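Local atomic coordinates of Abbfa_003403 (Acinetobacter baumannii, PDB entry 4ZXH), a protein that is a four-domain nonribosomal peptide synthetase that probably activates an amino acid, loads it on a phosphopantetheine-bearing carrier domain, condenses it and releases the product through a thioesterase. Residues D779-E787 / D858-R866; D1178-A1187 / T1199-E1207. All coordinates share one frame; numbering follows the deposited sequence.

How the interactions relate
The chain starts with the condensation domain; both contacts lie later in the sequence. Interaction 1 comes first, in the adenylation part. It brings 779-787 against 858-866 and closes a loop of 70 residues rich in strand. It ties the far edge of the nine-stranded sheet to the five-stranded antiparallel sheet. The chain then passes through the carrier domain into the thioesterase. There interaction 2 closes a much shorter loop of 11 residues and joins helix 1179-1191 to helix 1202-1206. The two contacts are in series, neither nested nor crossing. The centres of interactions 1 and 2 are about 64 Å apart, on opposite sides of the chain's centre. The nearest atoms of interactions 1 and 2 are about 50 Å apart.

Interaction 1: D779-E787 / D858-R866; sequences DAKYIDLGE and DGRLTHHGR
Where two beta sheets of the adenylation domain meet, the loop with Asp784 and Leu785 packs on strand 861-863. The loop links strand 773-777 to strand 787-788 of the nine-stranded sheet. Strand 861-863 belongs to the antiparallel five-stranded sheet and pairs with strand 846-855. Just beyond it, Gly865 and Arg866 begin a GRxD sequence, consistent with the A8 core motif of this family.

One backbone bond joins the segments: Leu785 N donates to Leu861 O at 2.8 Å, with an N-H...O angle of 179°. The Leu785 side chain lies beside this bond. Its CD1 meets Leu861 CB at 4.0 Å, while CD2 rests 3.8 Å from His863 CB. Leu785 thus reaches Leu861 and His863, two positions apart on the strand. Val853 of strand 846-855 also touches it, and the His863 ring meets that of Tyr763.

A polar contact sits next to this apolar patch. Asp784 and Arg860 cross at about a right angle, with carboxylate and guanidinium planes 71° apart. Asp784 OD1 lies at the guanidinium edge, 3.6 Å from Arg860 NH1, a long salt bridge. Arg860 CD passes 3.7 Å from Asp784 CG, and the bend at chi3 (-50°) turns the guanidinium toward Asp784 CB and OD1. The other oxygen, Asp784 OD2, closes an Asx turn by accepting from Gly786 N at 3.2 Å, from above the carboxylate plane. Arg860 NE makes a weak hydrogen bond, part of a second salt bridge, to Asp858 OD2 at 3.0 Å.

Asp784 therefore divides its work, with one oxygen shaping its own loop and the other facing Arg860. Two carboxylates share the single guanidinium, which probably eases the placing of Asp784 and Asp858 near each other. The straight backbone bond gives the loop a directional tie to the strand.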
# COMPACT_ATOMS: atom_id res chain seq x y z
N ASP A 779 -18.67 -7.26 -15.62
CA ASP A 779 -17.27 -7.55 -15.32
C ASP A 779 -16.91 -6.95 -13.97
O ASP A 779 -17.11 -5.76 -13.75
CB ASP A 779 -16.36 -7.00 -16.43
CG ASP A 779 -14.92 -7.48 -16.31
OD1 ASP A 779 -14.62 -8.28 -15.39
OD2 ASP A 779 -14.08 -7.06 -17.14
N ALA A 780 -16.36 -7.77 -13.08
CA ALA A 780 -16.09 -7.33 -11.71
C ALA A 780 -15.07 -6.21 -11.62
O ALA A 780 -14.96 -5.55 -10.59
CB ALA A 780 -15.64 -8.49 -10.87
N LYS A 781 -14.31 -6.00 -12.68
CA LYS A 781 -13.27 -4.98 -12.67
C LYS A 781 -13.87 -3.59 -12.93
O LYS A 781 -13.19 -2.57 -12.75
CB LYS A 781 -12.18 -5.32 -13.69
N TYR A 782 -15.13 -3.54 -13.33
CA TYR A 782 -15.76 -2.29 -13.75
C TYR A 782 -17.11 -2.04 -13.05
O TYR A 782 -18.19 -2.32 -13.59
CB TYR A 782 -15.92 -2.28 -15.27
CG TYR A 782 -14.58 -2.31 -15.99
CD1 TYR A 782 -13.90 -1.13 -16.28
CD2 TYR A 782 -13.98 -3.52 -16.35
CE1 TYR A 782 -12.66 -1.16 -16.93
CE2 TYR A 782 -12.75 -3.55 -16.99
CZ TYR A 782 -12.09 -2.37 -17.29
OH TYR A 782 -10.86 -2.39 -17.93
N ILE A 783 -17.02 -1.52 -11.83
CA ILE A 783 -18.18 -1.28 -10.97
C ILE A 783 -18.37 0.21 -10.69
O ILE A 783 -17.44 0.89 -10.25
CB ILE A 783 -18.05 -2.04 -9.64
CG1 ILE A 783 -17.88 -3.53 -9.89
CG2 ILE A 783 -19.25 -1.79 -8.75
CD1 ILE A 783 -17.52 -4.31 -8.65
N ASP A 784 -19.58 0.70 -10.93
CA ASP A 784 -19.92 2.11 -10.72
C ASP A 784 -21.40 2.22 -10.37
O ASP A 784 -22.10 1.20 -10.36
CB ASP A 784 -19.59 2.96 -11.96
CG ASP A 784 -20.18 2.37 -13.26
OD1 ASP A 784 -19.88 1.20 -13.59
OD2 ASP A 784 -20.98 3.08 -13.92
N LEU A 785 -21.88 3.44 -10.12
CA LEU A 785 -23.28 3.68 -9.79
C LEU A 785 -24.19 3.54 -11.00
O LEU A 785 -25.41 3.53 -10.87
CB LEU A 785 -23.46 5.06 -9.16
CG LEU A 785 -22.69 5.27 -7.86
CD1 LEU A 785 -22.82 6.69 -7.35
CD2 LEU A 785 -23.16 4.30 -6.82
N GLY A 786 -23.60 3.41 -12.18
CA GLY A 786 -24.37 3.12 -13.37
C GLY A 786 -25.21 4.26 -13.92
O GLY A 786 -24.92 5.43 -13.71
N GLU A 787 -26.27 3.88 -14.63
CA GLU A 787 -27.13 4.81 -15.34
C GLU A 787 -28.28 5.31 -14.46
O GLU A 787 -28.88 4.54 -13.71
CB GLU A 787 -27.70 4.13 -16.58
CG GLU A 787 -26.66 3.76 -17.64
CD GLU A 787 -27.30 3.04 -18.83
OE1 GLU A 787 -28.06 2.07 -18.60
OE2 GLU A 787 -27.04 3.43 -19.99
N ASP A 858 -14.21 9.17 -17.34
CA ASP A 858 -15.05 8.26 -18.10
C ASP A 858 -16.46 8.82 -18.35
O ASP A 858 -17.02 8.67 -19.43
CB ASP A 858 -15.13 6.92 -17.36
CG ASP A 858 -15.44 5.77 -18.26
OD1 ASP A 858 -15.90 6.01 -19.40
OD2 ASP A 858 -15.22 4.61 -17.84
N GLY A 859 -17.02 9.47 -17.33
CA GLY A 859 -18.42 9.87 -17.32
C GLY A 859 -19.20 9.01 -16.34
O GLY A 859 -20.41 9.20 -16.14
N ARG A 860 -18.51 8.05 -15.73
CA ARG A 860 -19.09 7.17 -14.74
C ARG A 860 -19.06 7.83 -13.37
O ARG A 860 -18.24 8.72 -13.12
CB ARG A 860 -18.33 5.84 -14.67
CG ARG A 860 -18.47 4.95 -15.89
CD ARG A 860 -17.73 3.64 -15.68
NE ARG A 860 -16.36 3.85 -15.22
CZ ARG A 860 -15.80 3.20 -14.20
NH1 ARG A 860 -16.49 2.28 -13.54
NH2 ARG A 860 -14.54 3.47 -13.86
N LEU A 861 -19.95 7.40 -12.49
CA LEU A 861 -19.91 7.83 -11.10
C LEU A 861 -19.49 6.68 -10.21
O LEU A 861 -20.08 5.61 -10.26
CB LEU A 861 -21.28 8.33 -10.65
CG LEU A 861 -21.89 9.48 -11.43
CD1 LEU A 861 -23.21 9.83 -10.78
CD2 LEU A 861 -20.94 10.66 -11.42
N THR A 862 -18.47 6.88 -9.39
CA THR A 862 -18.15 5.86 -8.40
C THR A 862 -18.36 6.43 -7.01
O THR A 862 -18.29 7.65 -6.80
CB THR A 862 -16.71 5.30 -8.56
OG1 THR A 862 -15.73 6.33 -8.34
CG2 THR A 862 -16.53 4.73 -9.95
N HIS A 863 -18.65 5.53 -6.08
CA HIS A 863 -19.13 5.87 -4.75
C HIS A 863 -18.02 5.66 -3.74
O HIS A 863 -17.26 4.70 -3.84
CB HIS A 863 -20.33 5.02 -4.42
CG HIS A 863 -21.13 5.51 -3.27
ND1 HIS A 863 -20.74 5.31 -1.96
CD2 HIS A 863 -22.32 6.15 -3.21
CE1 HIS A 863 -21.66 5.82 -1.15
NE2 HIS A 863 -22.61 6.36 -1.89
N HIS A 864 -17.91 6.57 -2.77
CA HIS A 864 -16.80 6.57 -1.83
C HIS A 864 -17.34 7.01 -0.48
O HIS A 864 -16.62 7.58 0.36
CB HIS A 864 -15.69 7.49 -2.32
CG HIS A 864 -15.17 7.13 -3.67
ND1 HIS A 864 -14.02 6.37 -3.85
CD2 HIS A 864 -15.64 7.39 -4.92
CE1 HIS A 864 -13.80 6.21 -5.15
NE2 HIS A 864 -14.77 6.82 -5.81
N GLY A 865 -18.61 6.65 -0.28
CA GLY A 865 -19.60 7.56 0.26
C GLY A 865 -19.56 8.06 1.66
O GLY A 865 -18.81 7.56 2.50
N ARG A 866 -20.39 9.08 1.87
CA ARG A 866 -20.66 9.69 3.16
C ARG A 866 -19.51 10.66 3.54
O ARG A 866 -18.51 10.28 4.15
CB ARG A 866 -20.90 8.58 4.19
CG ARG A 866 -21.81 8.87 5.39
CD ARG A 866 -22.99 9.79 5.20
NE ARG A 866 -23.96 9.35 4.21
CZ ARG A 866 -25.03 10.08 3.86
NH1 ARG A 866 -25.25 11.26 4.43
NH2 ARG A 866 -25.87 9.61 2.94

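Interaction 2: D1178-A1187 / T1199-E1207; sequences DDAMLLSWFA and TIPAQYLRE
Asp1178 and Arg1206 form a salt bridge where the start of helix 1179-1191 meets segment 1199-1207 in the thioesterase domain. This domain is an alpha/beta hydrolase. Helices 1179-1191 and 1202-1206 lie between strands 1157-1163 and 1262-1267, where the lid is inserted in thioesterases of this family. Arg1206 grips the carboxylate side-on. Its NE donates to Asp1178 OD2 at 2.7 Å, within the guanidinium plane and onto the syn lone pair. Its NH2 donates to Asp1178 OD1 at 3.0 Å, on the syn side. The two flat groups are turned 35° from each other. The Arg1206 chain is extended from CG to NE, and its CG passes 3.6 Å from Ala1180 CB.

The helix axes approach to 8.3 Å, with their N-to-C directions 127° apart. Ala1180 and Ala1202 keep the approach close, and Ala1180 CB also meets Leu1205 CB. Leu1205 CD1 lies 3.7 Å from Leu1183 CB. The Met1181 chain bends at chi2 and chi3, which brings its CE to 3.7 Å from Ala1202 CB. Further along, Ser1184 OG donates to Ile1200 O at 2.7 Å. Here the serine hydroxyl, anti to N (chi1 172°), bonds a carbonyl just ahead of helix 1202-1206. Ala1187 CB meets Ile1200 CG1 nearby.

The next shell is helical. Helix 1210-1223 touches Leu1183 through Met1213 and Phe1214, and Ile1200 through His1216. Helix 1233-1251 meets Leu1183 through Phe1240.

Asp1178 is itself positioned by the helix that it caps. As N-cap it accepts from Met1181 N through OD1, the oxygen that also takes Arg1206 NH2. The charge of Arg1206 and the helix start would both be expected to favour an ionised carboxylate. Met1181 N, 3.0 Å from Asp1178 OD1, and Arg1206 NH2 reach that oxygen from opposite faces of the carboxylate plane.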
# COMPACT_ATOMS: atom_id res chain seq x y z
N ASP A 1178 18.93 -40.18 32.14
CA ASP A 1178 18.25 -40.87 31.06
C ASP A 1178 17.78 -39.82 30.03
O ASP A 1178 17.92 -38.62 30.26
CB ASP A 1178 17.08 -41.71 31.59
CG ASP A 1178 15.91 -40.86 32.12
OD1 ASP A 1178 16.11 -39.66 32.41
OD2 ASP A 1178 14.79 -41.42 32.28
N ASP A 1179 17.24 -40.27 28.91
CA ASP A 1179 16.98 -39.38 27.80
C ASP A 1179 15.92 -38.33 28.13
O ASP A 1179 16.04 -37.19 27.73
CB ASP A 1179 16.57 -40.18 26.56
CG ASP A 1179 17.66 -41.16 26.12
OD1 ASP A 1179 18.86 -40.94 26.45
OD2 ASP A 1179 17.32 -42.16 25.45
N ALA A 1180 14.91 -38.72 28.90
CA ALA A 1180 13.89 -37.76 29.34
C ALA A 1180 14.50 -36.65 30.18
O ALA A 1180 14.23 -35.47 29.95
CB ALA A 1180 12.80 -38.46 30.12
N MET A 1181 15.31 -37.03 31.16
CA MET A 1181 15.98 -36.02 31.98
C MET A 1181 16.84 -35.08 31.13
O MET A 1181 16.95 -33.90 31.43
CB MET A 1181 16.85 -36.68 33.06
CG MET A 1181 17.34 -35.72 34.14
SD MET A 1181 16.06 -34.66 34.90
CE MET A 1181 15.52 -35.79 36.20
N LEU A 1182 17.44 -35.61 30.06
CA LEU A 1182 18.35 -34.79 29.26
C LEU A 1182 17.52 -33.74 28.54
O LEU A 1182 17.91 -32.57 28.47
CB LEU A 1182 19.16 -35.65 28.28
CG LEU A 1182 20.33 -36.41 28.94
CD1 LEU A 1182 21.10 -37.32 27.98
CD2 LEU A 1182 21.28 -35.40 29.58
N LEU A 1183 16.36 -34.15 28.04
CA LEU A 1183 15.41 -33.22 27.44
C LEU A 1183 14.90 -32.21 28.46
O LEU A 1183 14.76 -31.02 28.14
CB LEU A 1183 14.22 -33.95 26.85
CG LEU A 1183 14.25 -34.14 25.34
CD1 LEU A 1183 12.90 -34.69 24.93
CD2 LEU A 1183 14.54 -32.81 24.66
N SER A 1184 14.62 -32.67 29.67
CA SER A 1184 14.15 -31.73 30.67
C SER A 1184 15.22 -30.66 30.95
O SER A 1184 14.93 -29.46 30.97
CB SER A 1184 13.76 -32.43 31.95
OG SER A 1184 13.48 -31.45 32.92
N TRP A 1185 16.46 -31.11 31.13
CA TRP A 1185 17.58 -30.17 31.25
C TRP A 1185 17.67 -29.25 30.05
O TRP A 1185 17.77 -28.03 30.21
CB TRP A 1185 18.90 -30.92 31.41
CG TRP A 1185 19.03 -31.60 32.72
CD1 TRP A 1185 18.15 -31.54 33.76
CD2 TRP A 1185 20.09 -32.44 33.14
NE1 TRP A 1185 18.59 -32.31 34.80
CE2 TRP A 1185 19.79 -32.88 34.44
CE3 TRP A 1185 21.27 -32.89 32.54
CZ2 TRP A 1185 20.61 -33.72 35.16
CZ3 TRP A 1185 22.09 -33.73 33.25
CH2 TRP A 1185 21.75 -34.14 34.54
N PHE A 1186 17.60 -29.82 28.86
CA PHE A 1186 17.73 -29.03 27.66
C PHE A 1186 16.65 -27.95 27.56
O PHE A 1186 16.94 -26.80 27.18
CB PHE A 1186 17.67 -29.92 26.42
CG PHE A 1186 17.76 -29.16 25.15
CD1 PHE A 1186 18.87 -28.36 24.89
CD2 PHE A 1186 16.76 -29.24 24.21
CE1 PHE A 1186 18.97 -27.64 23.72
CE2 PHE A 1186 16.85 -28.52 23.02
CZ PHE A 1186 17.97 -27.71 22.78
N ALA A 1187 15.42 -28.31 27.92
CA ALA A 1187 14.33 -27.35 27.92
C ALA A 1187 14.64 -26.17 28.86
O ALA A 1187 14.50 -25.01 28.48
CB ALA A 1187 13.04 -28.02 28.32
N THR A 1199 9.84 -25.38 32.48
CA THR A 1199 9.87 -26.56 33.33
C THR A 1199 9.07 -27.70 32.72
O THR A 1199 7.85 -27.78 32.87
CB THR A 1199 9.32 -26.26 34.73
OG1 THR A 1199 10.11 -25.24 35.35
CG2 THR A 1199 9.38 -27.50 35.59
N ILE A 1200 9.75 -28.58 31.99
CA ILE A 1200 9.14 -29.81 31.52
C ILE A 1200 9.72 -30.93 32.38
O ILE A 1200 10.87 -31.33 32.21
CB ILE A 1200 9.44 -30.08 30.03
CG1 ILE A 1200 9.31 -28.82 29.18
CG2 ILE A 1200 8.54 -31.16 29.51
CD1 ILE A 1200 7.94 -28.32 29.07
N PRO A 1201 8.92 -31.42 33.33
CA PRO A 1201 9.44 -32.46 34.23
C PRO A 1201 9.81 -33.75 33.49
O PRO A 1201 9.06 -34.17 32.61
CB PRO A 1201 8.27 -32.71 35.18
CG PRO A 1201 7.43 -31.46 35.11
CD PRO A 1201 7.56 -30.99 33.69
N ALA A 1202 10.94 -34.35 33.85
CA ALA A 1202 11.36 -35.62 33.27
C ALA A 1202 10.26 -36.64 33.36
O ALA A 1202 10.06 -37.42 32.44
CB ALA A 1202 12.60 -36.16 33.97
N GLN A 1203 9.53 -36.62 34.48
CA GLN A 1203 8.45 -37.59 34.68
C GLN A 1203 7.33 -37.44 33.65
O GLN A 1203 6.74 -38.44 33.23
CB GLN A 1203 7.85 -37.46 36.08
CG GLN A 1203 6.90 -38.62 36.39
CD GLN A 1203 5.94 -38.31 37.52
OE1 GLN A 1203 6.04 -37.27 38.18
NE2 GLN A 1203 5.00 -39.21 37.75
N TYR A 1204 7.03 -36.21 33.23
CA TYR A 1204 6.00 -35.98 32.23
C TYR A 1204 6.44 -36.55 30.89
O TYR A 1204 5.67 -37.22 30.21
CB TYR A 1204 5.68 -34.49 32.10
CG TYR A 1204 4.59 -34.19 31.09
CD1 TYR A 1204 3.26 -34.35 31.41
CD2 TYR A 1204 4.91 -33.74 29.82
CE1 TYR A 1204 2.27 -34.08 30.49
CE2 TYR A 1204 3.91 -33.46 28.89
CZ TYR A 1204 2.60 -33.64 29.23
OH TYR A 1204 1.59 -33.37 28.33
N LEU A 1205 7.69 -36.29 30.53
CA LEU A 1205 8.26 -36.76 29.28
C LEU A 1205 8.28 -38.30 29.18
O LEU A 1205 8.02 -38.85 28.10
CB LEU A 1205 9.68 -36.20 29.10
CG LEU A 1205 9.73 -34.67 28.96
CD1 LEU A 1205 11.15 -34.13 28.92
CD2 LEU A 1205 8.96 -34.22 27.72
N ARG A 1206 8.59 -38.98 30.28
CA ARG A 1206 8.69 -40.44 30.28
C ARG A 1206 7.38 -41.14 29.88
O ARG A 1206 7.40 -42.28 29.43
CB ARG A 1206 9.13 -40.96 31.65
CG ARG A 1206 10.55 -40.59 31.98
CD ARG A 1206 11.08 -41.24 33.25
NE ARG A 1206 12.44 -40.80 33.52
CZ ARG A 1206 12.77 -39.94 34.48
NH1 ARG A 1206 11.84 -39.47 35.30
NH2 ARG A 1206 14.04 -39.57 34.64
N GLU A 1207 6.26 -40.43 30.02
CA GLU A 1207 4.95 -40.97 29.66
C GLU A 1207 4.73 -40.95 28.14
O GLU A 1207 3.78 -41.54 27.64
CB GLU A 1207 3.81 -40.17 30.33
CG GLU A 1207 3.95 -39.92 31.84
CD GLU A 1207 4.04 -41.19 32.68
OE1 GLU A 1207 3.37 -42.20 32.34
OE2 GLU A 1207 4.78 -41.16 33.69